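Local coordinates for protein MIP07328p (PDB 6FKK) that acts as a chemorepellent axon guidance cue of the semaphorin family, probably signalling through plexin-type receptors, and is represented here by its sema and PSI domains, at residues A[299-307]-A[368-376]; A[482-490]-A[528-536]. All blocks are in the same frame, centred on the assembly; numbering follows the deposited sequence.

Contact 1 (A[299-307]-A[368-376])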
ATOM      1  N   SER A 299       3.612  -5.812 -14.990  1.00 43.86           N
ATOM      2  CA  SER A 299       3.005  -5.199 -13.820  1.00 45.10           C
ATOM      3  C   SER A 299       1.513  -5.487 -13.825  1.00 49.99           C
ATOM      4  O   SER A 299       0.911  -5.700 -14.881  1.00 46.46           O
ATOM      5  CB  SER A 299       3.238  -3.687 -13.789  1.00 36.15           C
ATOM      6  OG  SER A 299       4.617  -3.394 -13.892  1.00 56.33           O
ATOM      7  N   ALA A 300       0.918  -5.486 -12.636  1.00 42.45           N
ATOM      8  CA  ALA A 300      -0.502  -5.778 -12.524  1.00 38.70           C
ATOM      9  C   ALA A 300      -1.073  -5.113 -11.282  1.00 39.01           C
ATOM     10  O   ALA A 300      -0.360  -4.855 -10.308  1.00 53.67           O
ATOM     11  CB  ALA A 300      -0.767  -7.286 -12.476  1.00 55.70           C
ATOM     12  N   VAL A 301      -2.375  -4.847 -11.330  1.00 32.28           N
ATOM     13  CA  VAL A 301      -3.131  -4.345 -10.190  1.00 31.41           C
ATOM     14  C   VAL A 301      -4.163  -5.399  -9.820  1.00 50.29           C
ATOM     15  O   VAL A 301      -5.005  -5.769 -10.647  1.00 61.41           O
ATOM     16  CB  VAL A 301      -3.812  -3.003 -10.493  1.00 42.30           C
ATOM     17  CG1 VAL A 301      -4.733  -2.617  -9.347  1.00 31.08           C
ATOM     18  CG2 VAL A 301      -2.774  -1.924 -10.731  1.00 49.63           C
ATOM     19  N   CYS A 302      -4.097  -5.884  -8.583  1.00 49.49           N
ATOM     20  CA  CYS A 302      -5.081  -6.815  -8.057  1.00 37.53           C
ATOM     21  C   CYS A 302      -5.758  -6.212  -6.837  1.00 38.02           C
ATOM     22  O   CYS A 302      -5.159  -5.429  -6.092  1.00 52.88           O
ATOM     23  CB  CYS A 302      -4.451  -8.163  -7.677  1.00 37.60           C
ATOM     24  SG  CYS A 302      -4.197  -9.323  -9.046  1.00 66.41           S
ATOM     25  N   ALA A 303      -7.017  -6.585  -6.642  1.00 33.90           N
ATOM     26  CA  ALA A 303      -7.789  -6.190  -5.474  1.00 29.92           C
ATOM     27  C   ALA A 303      -8.141  -7.434  -4.676  1.00 38.49           C
ATOM     28  O   ALA A 303      -8.443  -8.486  -5.249  1.00 54.95           O
ATOM     29  CB  ALA A 303      -9.062  -5.438  -5.871  1.00 34.72           C
ATOM     30  N   PHE A 304      -8.097  -7.314  -3.355  1.00 36.18           N
ATOM     31  CA  PHE A 304      -8.372  -8.434  -2.469  1.00 33.62           C
ATOM     32  C   PHE A 304      -9.459  -8.052  -1.479  1.00 38.26           C
ATOM     33  O   PHE A 304      -9.459  -6.940  -0.943  1.00 40.19           O
ATOM     34  CB  PHE A 304      -7.110  -8.869  -1.724  1.00 29.37           C
ATOM     35  CG  PHE A 304      -6.043  -9.422  -2.621  1.00 36.55           C
ATOM     36  CD1 PHE A 304      -5.096  -8.588  -3.194  1.00 31.19           C
ATOM     37  CD2 PHE A 304      -5.986 -10.778  -2.890  1.00 32.91           C
ATOM     38  CE1 PHE A 304      -4.112  -9.099  -4.019  1.00 36.12           C
ATOM     39  CE2 PHE A 304      -5.005 -11.294  -3.711  1.00 54.48           C
ATOM     40  CZ  PHE A 304      -4.067 -10.454  -4.277  1.00 52.10           C
ATOM     41  N   ASN A 305     -10.387  -8.979  -1.244  1.00 41.24           N
ATOM     42  CA  ASN A 305     -11.451  -8.765  -0.274  1.00 35.28           C
ATOM     43  C   ASN A 305     -10.928  -9.069   1.125  1.00 31.26           C
ATOM     44  O   ASN A 305     -10.340 -10.130   1.358  1.00 64.88           O
ATOM     45  CB  ASN A 305     -12.657  -9.647  -0.605  1.00 46.21           C
ATOM     46  CG  ASN A 305     -13.916  -9.236   0.144  1.00 51.95           C
ATOM     47  OD1 ASN A 305     -13.856  -8.744   1.271  1.00 62.97           O
ATOM     48  ND2 ASN A 305     -15.069  -9.444  -0.483  1.00 59.25           N
ATOM     49  N   VAL A 306     -11.136  -8.129   2.051  1.00 35.56           N
ATOM     50  CA  VAL A 306     -10.646  -8.304   3.417  1.00 43.95           C
ATOM     51  C   VAL A 306     -11.285  -9.522   4.069  1.00 48.53           C
ATOM     52  O   VAL A 306     -10.653 -10.205   4.885  1.00 62.43           O
ATOM     53  CB  VAL A 306     -10.895  -7.020   4.236  1.00 43.34           C
ATOM     54  CG1 VAL A 306     -10.414  -7.188   5.673  1.00 32.18           C
ATOM     55  CG2 VAL A 306     -10.206  -5.839   3.575  1.00 59.81           C
ATOM     56  N   ASP A 307     -12.533  -9.827   3.712  1.00 44.70           N
ATOM     57  CA  ASP A 307     -13.174 -11.027   4.235  1.00 50.40           C
ATOM     58  C   ASP A 307     -12.532 -12.292   3.677  1.00 52.99           C
ATOM     59  O   ASP A 307     -12.532 -13.331   4.347  1.00 55.40           O
ATOM     60  CB  ASP A 307     -14.671 -10.999   3.923  1.00 74.83           C
ATOM     61  CG  ASP A 307     -15.382  -9.826   4.581  1.00100.50           C
ATOM     62  OD1 ASP A 307     -15.078  -9.524   5.756  1.00111.16           O
ATOM     63  OD2 ASP A 307     -16.242  -9.205   3.922  1.00109.72           O
ATOM     64  N   VAL A 368      -4.703 -16.461  -0.978  1.00 33.50           N
ATOM     65  CA  VAL A 368      -5.812 -15.511  -1.017  1.00 38.67           C
ATOM     66  C   VAL A 368      -6.157 -15.213  -2.470  1.00 39.73           C
ATOM     67  O   VAL A 368      -5.291 -14.760  -3.232  1.00 52.50           O
ATOM     68  CB  VAL A 368      -5.473 -14.219  -0.260  1.00 31.45           C
ATOM     69  CG1 VAL A 368      -6.643 -13.249  -0.328  1.00 31.08           C
ATOM     70  CG2 VAL A 368      -5.114 -14.531   1.181  1.00 31.53           C
ATOM     71  N   PRO A 369      -7.392 -15.450  -2.899  1.00 33.57           N
ATOM     72  CA  PRO A 369      -7.759 -15.160  -4.286  1.00 46.04           C
ATOM     73  C   PRO A 369      -8.093 -13.691  -4.486  1.00 47.88           C
ATOM     74  O   PRO A 369      -8.639 -13.021  -3.607  1.00 51.62           O
ATOM     75  CB  PRO A 369      -8.996 -16.038  -4.507  1.00 35.40           C
ATOM     76  CG  PRO A 369      -9.629 -16.097  -3.155  1.00 35.23           C
ATOM     77  CD  PRO A 369      -8.496 -16.077  -2.152  1.00 45.13           C
ATOM     78  N   ALA A 370      -7.749 -13.195  -5.669  1.00 43.06           N
ATOM     79  CA  ALA A 370      -8.043 -11.814  -6.011  1.00 40.69           C
ATOM     80  C   ALA A 370      -9.509 -11.660  -6.390  1.00 49.45           C
ATOM     81  O   ALA A 370     -10.168 -12.611  -6.823  1.00 47.89           O
ATOM     82  CB  ALA A 370      -7.153 -11.341  -7.163  1.00 44.24           C
ATOM     83  N   VAL A 371     -10.023 -10.442  -6.209  1.00 42.16           N
ATOM     84  CA  VAL A 371     -11.376 -10.138  -6.651  1.00 33.29           C
ATOM     85  C   VAL A 371     -11.454 -10.304  -8.161  1.00 45.79           C
ATOM     86  O   VAL A 371     -10.563  -9.863  -8.897  1.00 46.47           O
ATOM     87  CB  VAL A 371     -11.776  -8.722  -6.210  1.00 46.37           C
ATOM     88  CG1 VAL A 371     -13.048  -8.282  -6.915  1.00 43.60           C
ATOM     89  CG2 VAL A 371     -11.964  -8.681  -4.703  1.00 55.22           C
ATOM     90  N   HIS A 372     -12.516 -10.967  -8.622  1.00 44.30           N
ATOM     91  CA  HIS A 372     -12.760 -11.353 -10.009  1.00 39.99           C
ATOM     92  C   HIS A 372     -11.817 -12.448 -10.490  1.00 38.48           C
ATOM     93  O   HIS A 372     -11.933 -12.878 -11.645  1.00 55.30           O
ATOM     94  CB  HIS A 372     -12.677 -10.165 -10.981  1.00 46.95           C
ATOM     95  CG  HIS A 372     -13.667  -9.081 -10.696  1.00 69.40           C
ATOM     96  ND1 HIS A 372     -13.434  -7.759 -11.009  1.00 70.41           N
ATOM     97  CD2 HIS A 372     -14.898  -9.122 -10.131  1.00 75.37           C
ATOM     98  CE1 HIS A 372     -14.476  -7.032 -10.647  1.00 68.46           C
ATOM     99  NE2 HIS A 372     -15.378  -7.836 -10.112  1.00 75.78           N
ATOM    100  N   GLY A 373     -10.889 -12.914  -9.655  1.00 49.73           N
ATOM    101  CA  GLY A 373     -10.009 -14.003 -10.033  1.00 43.85           C
ATOM    102  C   GLY A 373      -8.974 -13.666 -11.081  1.00 37.51           C
ATOM    103  O   GLY A 373      -8.381 -14.575 -11.666  1.00 42.47           O
ATOM    104  N   ARG A 374      -8.736 -12.383 -11.333  1.00 44.18           N
ATOM    105  CA  ARG A 374      -7.769 -11.952 -12.331  1.00 46.82           C
ATOM    106  C   ARG A 374      -7.371 -10.518 -12.018  1.00 44.86           C
ATOM    107  O   ARG A 374      -8.071  -9.827 -11.267  1.00 49.34           O
ATOM    108  CB  ARG A 374      -8.347 -12.060 -13.752  1.00 55.44           C
ATOM    109  CG  ARG A 374      -9.640 -11.295 -13.970  1.00 46.71           C
ATOM    110  CD  ARG A 374      -9.973 -11.173 -15.453  1.00 41.14           C
ATOM    111  NE  ARG A 374      -9.990 -12.462 -16.141  1.00 58.25           N
ATOM    112  CZ  ARG A 374      -9.005 -12.912 -16.913  1.00 74.93           C
ATOM    113  NH1 ARG A 374      -7.916 -12.177 -17.098  1.00 74.37           N
ATOM    114  NH2 ARG A 374      -9.106 -14.097 -17.501  1.00 79.80           N
ATOM    115  N   PRO A 375      -6.247 -10.047 -12.556  1.00 44.40           N
ATOM    116  CA  PRO A 375      -5.849  -8.658 -12.315  1.00 45.26           C
ATOM    117  C   PRO A 375      -6.838  -7.675 -12.920  1.00 49.19           C
ATOM    118  O   PRO A 375      -7.431  -7.916 -13.975  1.00 57.49           O
ATOM    119  CB  PRO A 375      -4.480  -8.556 -12.999  1.00 34.64           C
ATOM    120  CG  PRO A 375      -3.987  -9.954 -13.082  1.00 35.44           C
ATOM    121  CD  PRO A 375      -5.205 -10.797 -13.279  1.00 38.77           C
ATOM    122  N   LEU A 376      -7.015  -6.551 -12.224  1.00 50.24           N
ATOM    123  CA  LEU A 376      -7.842  -5.473 -12.748  1.00 40.20           C
ATOM    124  C   LEU A 376      -7.147  -4.715 -13.871  1.00 42.00           C
ATOM    125  O   LEU A 376      -7.821  -4.051 -14.667  1.00 49.75           O
ATOM    126  CB  LEU A 376      -8.217  -4.513 -11.621  1.00 42.62           C
ATOM    127  CG  LEU A 376      -8.936  -5.148 -10.431  1.00 42.69           C
ATOM    128  CD1 LEU A 376      -9.221  -4.104  -9.366  1.00 32.12           C
ATOM    129  CD2 LEU A 376     -10.220  -5.814 -10.890  1.00 33.69           C
TER

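Contact 2 (A[482-490]-A[528-536])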
ATOM      1  N   VAL A 482     -12.507  20.993 -23.015  1.00102.48           N
ATOM      2  CA  VAL A 482     -13.540  21.862 -23.558  1.00 99.46           C
ATOM      3  C   VAL A 482     -14.304  21.215 -24.706  1.00 96.31           C
ATOM      4  O   VAL A 482     -15.432  21.646 -24.994  1.00 91.92           O
ATOM      5  CB  VAL A 482     -12.950  23.214 -24.008  1.00101.36           C
ATOM      6  CG1 VAL A 482     -12.476  24.011 -22.803  1.00108.77           C
ATOM      7  CG2 VAL A 482     -11.807  22.989 -24.984  1.00 77.39           C
ATOM      8  N   ASP A 483     -13.740  20.205 -25.361  1.00112.03           N
ATOM      9  CA  ASP A 483     -14.408  19.544 -26.472  1.00120.81           C
ATOM     10  C   ASP A 483     -15.377  18.485 -25.963  1.00111.86           C
ATOM     11  O   ASP A 483     -15.104  17.790 -24.978  1.00118.19           O
ATOM     12  CB  ASP A 483     -13.376  18.909 -27.406  1.00133.37           C
ATOM     13  CG  ASP A 483     -14.008  18.259 -28.627  1.00147.65           C
ATOM     14  OD1 ASP A 483     -15.196  18.523 -28.909  1.00150.23           O
ATOM     15  OD2 ASP A 483     -13.308  17.476 -29.304  1.00151.02           O
ATOM     16  N   CYS A 484     -16.518  18.369 -26.646  1.00 93.52           N
ATOM     17  CA  CYS A 484     -17.503  17.347 -26.303  1.00 90.06           C
ATOM     18  C   CYS A 484     -16.976  15.950 -26.596  1.00105.37           C
ATOM     19  O   CYS A 484     -17.205  15.017 -25.817  1.00113.10           O
ATOM     20  CB  CYS A 484     -18.796  17.604 -27.073  1.00107.76           C
ATOM     21  SG  CYS A 484     -20.052  16.297 -27.046  1.00125.07           S
ATOM     22  N   LEU A 485     -16.276  15.788 -27.721  1.00110.85           N
ATOM     23  CA  LEU A 485     -15.712  14.489 -28.069  1.00101.17           C
ATOM     24  C   LEU A 485     -14.727  14.017 -27.008  1.00 85.24           C
ATOM     25  O   LEU A 485     -14.679  12.825 -26.681  1.00 78.47           O
ATOM     26  CB  LEU A 485     -15.036  14.567 -29.438  1.00113.68           C
ATOM     27  CG  LEU A 485     -15.913  15.089 -30.579  1.00126.04           C
ATOM     28  CD1 LEU A 485     -15.092  15.311 -31.842  1.00127.14           C
ATOM     29  CD2 LEU A 485     -17.059  14.128 -30.844  1.00126.59           C
ATOM     30  N   GLY A 486     -13.938  14.938 -26.451  1.00 89.54           N
ATOM     31  CA  GLY A 486     -13.005  14.568 -25.402  1.00 99.07           C
ATOM     32  C   GLY A 486     -13.684  14.244 -24.087  1.00 91.50           C
ATOM     33  O   GLY A 486     -13.194  13.408 -23.322  1.00 90.28           O
ATOM     34  N   CYS A 487     -14.816  14.894 -23.803  1.00 97.55           N
ATOM     35  CA  CYS A 487     -15.537  14.629 -22.562  1.00 93.79           C
ATOM     36  C   CYS A 487     -16.132  13.224 -22.561  1.00 88.02           C
ATOM     37  O   CYS A 487     -16.191  12.568 -21.513  1.00 91.85           O
ATOM     38  CB  CYS A 487     -16.627  15.683 -22.364  1.00 86.31           C
ATOM     39  SG  CYS A 487     -17.478  15.674 -20.763  1.00 93.64           S
ATOM     40  N   LEU A 488     -16.568  12.742 -23.727  1.00 81.08           N
ATOM     41  CA  LEU A 488     -17.114  11.395 -23.836  1.00 80.20           C
ATOM     42  C   LEU A 488     -16.028  10.349 -24.060  1.00 85.46           C
ATOM     43  O   LEU A 488     -16.145   9.224 -23.562  1.00 90.86           O
ATOM     44  CB  LEU A 488     -18.145  11.332 -24.966  1.00 68.06           C
ATOM     45  CG  LEU A 488     -19.609  11.414 -24.522  1.00 65.98           C
ATOM     46  CD1 LEU A 488     -19.853  12.624 -23.633  1.00 73.00           C
ATOM     47  CD2 LEU A 488     -20.542  11.445 -25.717  1.00 79.06           C
ATOM     48  N   SER A 489     -14.970  10.695 -24.798  1.00 81.19           N
ATOM     49  CA  SER A 489     -13.868   9.759 -24.993  1.00 83.19           C
ATOM     50  C   SER A 489     -13.072   9.536 -23.717  1.00 77.48           C
ATOM     51  O   SER A 489     -12.420   8.496 -23.582  1.00 89.57           O
ATOM     52  CB  SER A 489     -12.936  10.252 -26.101  1.00 90.92           C
ATOM     53  OG  SER A 489     -13.587  10.248 -27.360  1.00 99.60           O
ATOM     54  N   LEU A 490     -13.108  10.488 -22.781  1.00 68.71           N
ATOM     55  CA  LEU A 490     -12.383  10.320 -21.526  1.00 55.73           C
ATOM     56  C   LEU A 490     -12.912   9.123 -20.746  1.00 54.78           C
ATOM     57  O   LEU A 490     -12.138   8.386 -20.124  1.00 70.62           O
ATOM     58  CB  LEU A 490     -12.484  11.596 -20.691  1.00 53.08           C
ATOM     59  CG  LEU A 490     -11.658  11.649 -19.403  1.00 78.29           C
ATOM     60  CD1 LEU A 490     -10.166  11.586 -19.712  1.00 85.57           C
ATOM     61  CD2 LEU A 490     -11.992  12.897 -18.597  1.00 80.72           C
ATOM     62  N   LYS A 528     -14.386   5.429 -29.371  1.00 98.91           N
ATOM     63  CA  LYS A 528     -14.963   5.985 -30.587  1.00 92.67           C
ATOM     64  C   LYS A 528     -16.477   5.827 -30.612  1.00101.20           C
ATOM     65  O   LYS A 528     -17.175   6.681 -31.168  1.00108.37           O
ATOM     66  CB  LYS A 528     -14.340   5.331 -31.823  1.00 98.83           C
ATOM     67  CG  LYS A 528     -14.555   3.829 -31.923  1.00121.92           C
ATOM     68  CD  LYS A 528     -14.083   3.297 -33.268  1.00134.96           C
ATOM     69  CE  LYS A 528     -14.219   1.784 -33.353  1.00136.56           C
ATOM     70  NZ  LYS A 528     -13.319   1.083 -32.394  1.00130.66           N
ATOM     71  N   ALA A 529     -17.000   4.753 -30.012  1.00 98.85           N
ATOM     72  CA  ALA A 529     -18.446   4.588 -29.928  1.00 95.48           C
ATOM     73  C   ALA A 529     -19.070   5.603 -28.980  1.00101.18           C
ATOM     74  O   ALA A 529     -20.243   5.958 -29.139  1.00105.41           O
ATOM     75  CB  ALA A 529     -18.790   3.164 -29.488  1.00 90.86           C
ATOM     76  N   ALA A 530     -18.306   6.082 -27.995  1.00105.85           N
ATOM     77  CA  ALA A 530     -18.815   7.113 -27.097  1.00103.35           C
ATOM     78  C   ALA A 530     -18.933   8.452 -27.812  1.00 99.46           C
ATOM     79  O   ALA A 530     -19.966   9.124 -27.726  1.00 97.18           O
ATOM     80  CB  ALA A 530     -17.912   7.237 -25.868  1.00100.66           C
ATOM     81  N   ALA A 531     -17.883   8.852 -28.536  1.00101.58           N
ATOM     82  CA  ALA A 531     -17.897  10.128 -29.243  1.00 95.12           C
ATOM     83  C   ALA A 531     -18.980  10.192 -30.312  1.00 92.78           C
ATOM     84  O   ALA A 531     -19.329  11.290 -30.757  1.00106.60           O
ATOM     85  CB  ALA A 531     -16.528  10.395 -29.871  1.00 87.98           C
ATOM     86  N   LEU A 532     -19.516   9.045 -30.739  1.00 89.42           N
ATOM     87  CA  LEU A 532     -20.620   9.061 -31.693  1.00100.56           C
ATOM     88  C   LEU A 532     -21.885   9.626 -31.061  1.00 98.55           C
ATOM     89  O   LEU A 532     -22.665  10.316 -31.728  1.00105.21           O
ATOM     90  CB  LEU A 532     -20.875   7.653 -32.231  1.00105.79           C
ATOM     91  CG  LEU A 532     -19.761   7.031 -33.076  1.00101.58           C
ATOM     92  CD1 LEU A 532     -20.186   5.670 -33.611  1.00102.00           C
ATOM     93  CD2 LEU A 532     -19.353   7.963 -34.210  1.00 80.00           C
ATOM     94  N   LEU A 533     -22.106   9.342 -29.775  1.00105.80           N
ATOM     95  CA  LEU A 533     -23.251   9.913 -29.072  1.00114.77           C
ATOM     96  C   LEU A 533     -23.161  11.432 -29.005  1.00123.51           C
ATOM     97  O   LEU A 533     -24.193  12.114 -28.993  1.00121.79           O
ATOM     98  CB  LEU A 533     -23.355   9.329 -27.661  1.00100.31           C
ATOM     99  CG  LEU A 533     -23.991   7.950 -27.452  1.00 94.14           C
ATOM    100  CD1 LEU A 533     -23.190   6.837 -28.115  1.00104.56           C
ATOM    101  CD2 LEU A 533     -24.152   7.676 -25.964  1.00 77.91           C
ATOM    102  N   CYS A 534     -21.946  11.974 -28.958  1.00123.73           N
ATOM    103  CA  CYS A 534     -21.775  13.419 -28.952  1.00121.19           C
ATOM    104  C   CYS A 534     -22.335  14.011 -30.246  1.00139.31           C
ATOM    105  O   CYS A 534     -22.148  13.433 -31.324  1.00151.27           O
ATOM    106  CB  CYS A 534     -20.297  13.787 -28.796  1.00120.85           C
ATOM    107  SG  CYS A 534     -20.000  15.562 -28.940  1.00150.59           S
ATOM    108  N   PRO A 535     -23.036  15.146 -30.177  1.00144.48           N
ATOM    109  CA  PRO A 535     -23.646  15.717 -31.383  1.00128.98           C
ATOM    110  C   PRO A 535     -22.619  16.071 -32.448  1.00135.64           C
ATOM    111  O   PRO A 535     -21.432  16.265 -32.178  1.00138.15           O
ATOM    112  CB  PRO A 535     -24.354  16.973 -30.860  1.00111.98           C
ATOM    113  CG  PRO A 535     -24.614  16.686 -29.429  1.00124.49           C
ATOM    114  CD  PRO A 535     -23.446  15.866 -28.959  1.00140.67           C
ATOM    115  N   HIS A 536     -23.106  16.158 -33.682  1.00141.16           N
ATOM    116  CA  HIS A 536     -22.269  16.466 -34.836  1.00144.67           C
ATOM    117  C   HIS A 536     -21.738  17.895 -34.768  1.00143.49           C
ATOM    118  O   HIS A 536     -22.322  18.815 -35.342  1.00142.31           O
ATOM    119  CB  HIS A 536     -23.058  16.252 -36.130  1.00151.11           C
ATOM    120  CG  HIS A 536     -22.265  16.503 -37.375  1.00167.11           C
ATOM    121  ND1 HIS A 536     -22.119  17.758 -37.924  1.00174.83           N
ATOM    122  CD2 HIS A 536     -21.583  15.657 -38.183  1.00170.46           C
ATOM    123  CE1 HIS A 536     -21.377  17.676 -39.014  1.00176.59           C
ATOM    124  NE2 HIS A 536     -21.039  16.411 -39.193  1.00174.76           N
TER

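Contact 1 (A[299-307]-A[368-376])
V368 O meets the edge of the F304 ring in its plane, 3.5 Å from F304 CE2. P369 O and A370 CA approach the ring obliquely. The V368 side chain crosses F304 at a slant. Its CG1, anti to the backbone N (chi1 180°), is the branch that meets the ring, with V368 CG1 3.6 Å from F304 CD2. Replacing F304 by an alanine would probably open a gap between strand 298-305 and V368, and cost V368 and A370 one of their apolar neighbours. C302 SG rests on P375, 3.7 Å from P375 CA, with A370 CB also close. A303 CB touches L376 CD1 at 3.7 Å. Two backbone bonds fix the ends of the turn. V371 N gives a nearly straight bond to A303 O (2.7 Å, 171°), and V371 CG2 packs beside that oxygen. L376 N reaches V301 O at 2.7 Å, but its N-H is more bent. Strand 298-305 is an inner strand of the large mixed sheet in the sema propeller. It pairs with 282-290 and with 377-380, and the C302-C257 disulfide ties it to strand 251-259, whose L255 touches both F304 and V368.

Contact 2 (A[482-490]-A[528-536])
C484 and C534 are joined covalently across this contact. Their disulfide runs from C484 SG to C534 SG at 2.0 Å, with a chi3 of 144°. In both cysteines SG is anti to the backbone N (chi1 169° in C484), which lets the two sulfurs meet. P535 CD lies alongside C484 SG at 3.9 Å.

Most other contacts are apolar. L488 points into the interface from helix 484-489. L488 CD2 touches L533 CB at 4.0 Å and C534 CB at 3.9 Å. Its CB faces A530 CB. L485 reaches in from the more exposed side. One methyl, L485 CD2, touches both A531 CB (3.9 Å) and C534 SG (3.8 Å). Separately, the polar S489 OG makes a van der Waals contact with the A531 methyl.

One capping bond starts helix 484-489. D483 is the N-cap, and D483 OD1 accepts from L485 N at 3.2 Å. The N-H meets OD1 from well above the carboxylate plane. Near the other end of the helix, S489 O accepts from K527 NZ.

The helix axes approach to 8.0 Å, with 133° between their directions. W497 of strand 495-498 touches C484 and L488, and C487 forms a second disulfide with C504. Small helices bound to a short sheet by several disulfides are characteristic of the PSI domain, the cysteine-rich plexin repeat that follows the sema propeller.

How the contacts relate
The two contacts belong to different domains. Contact 1 is buried in the sema domain, with its centre about 14 Å from the centre of the chain. Contact 2 lies in the PSI domain, with its centre about 35 Å from that of the chain. Their centres are about 32 Å apart and their nearest atoms about 14 Å apart, so they do not touch. Both segments of contact 1 precede those of contact 2 in sequence. Both involve disulfides, but only contact 2 has one directly between its segments. Contact 1 also lies near an attached glycan: the side chain of P369 is about 6 Å from an N-acetylglucosamine. That sugar decorates the surface and marks no binding pocket.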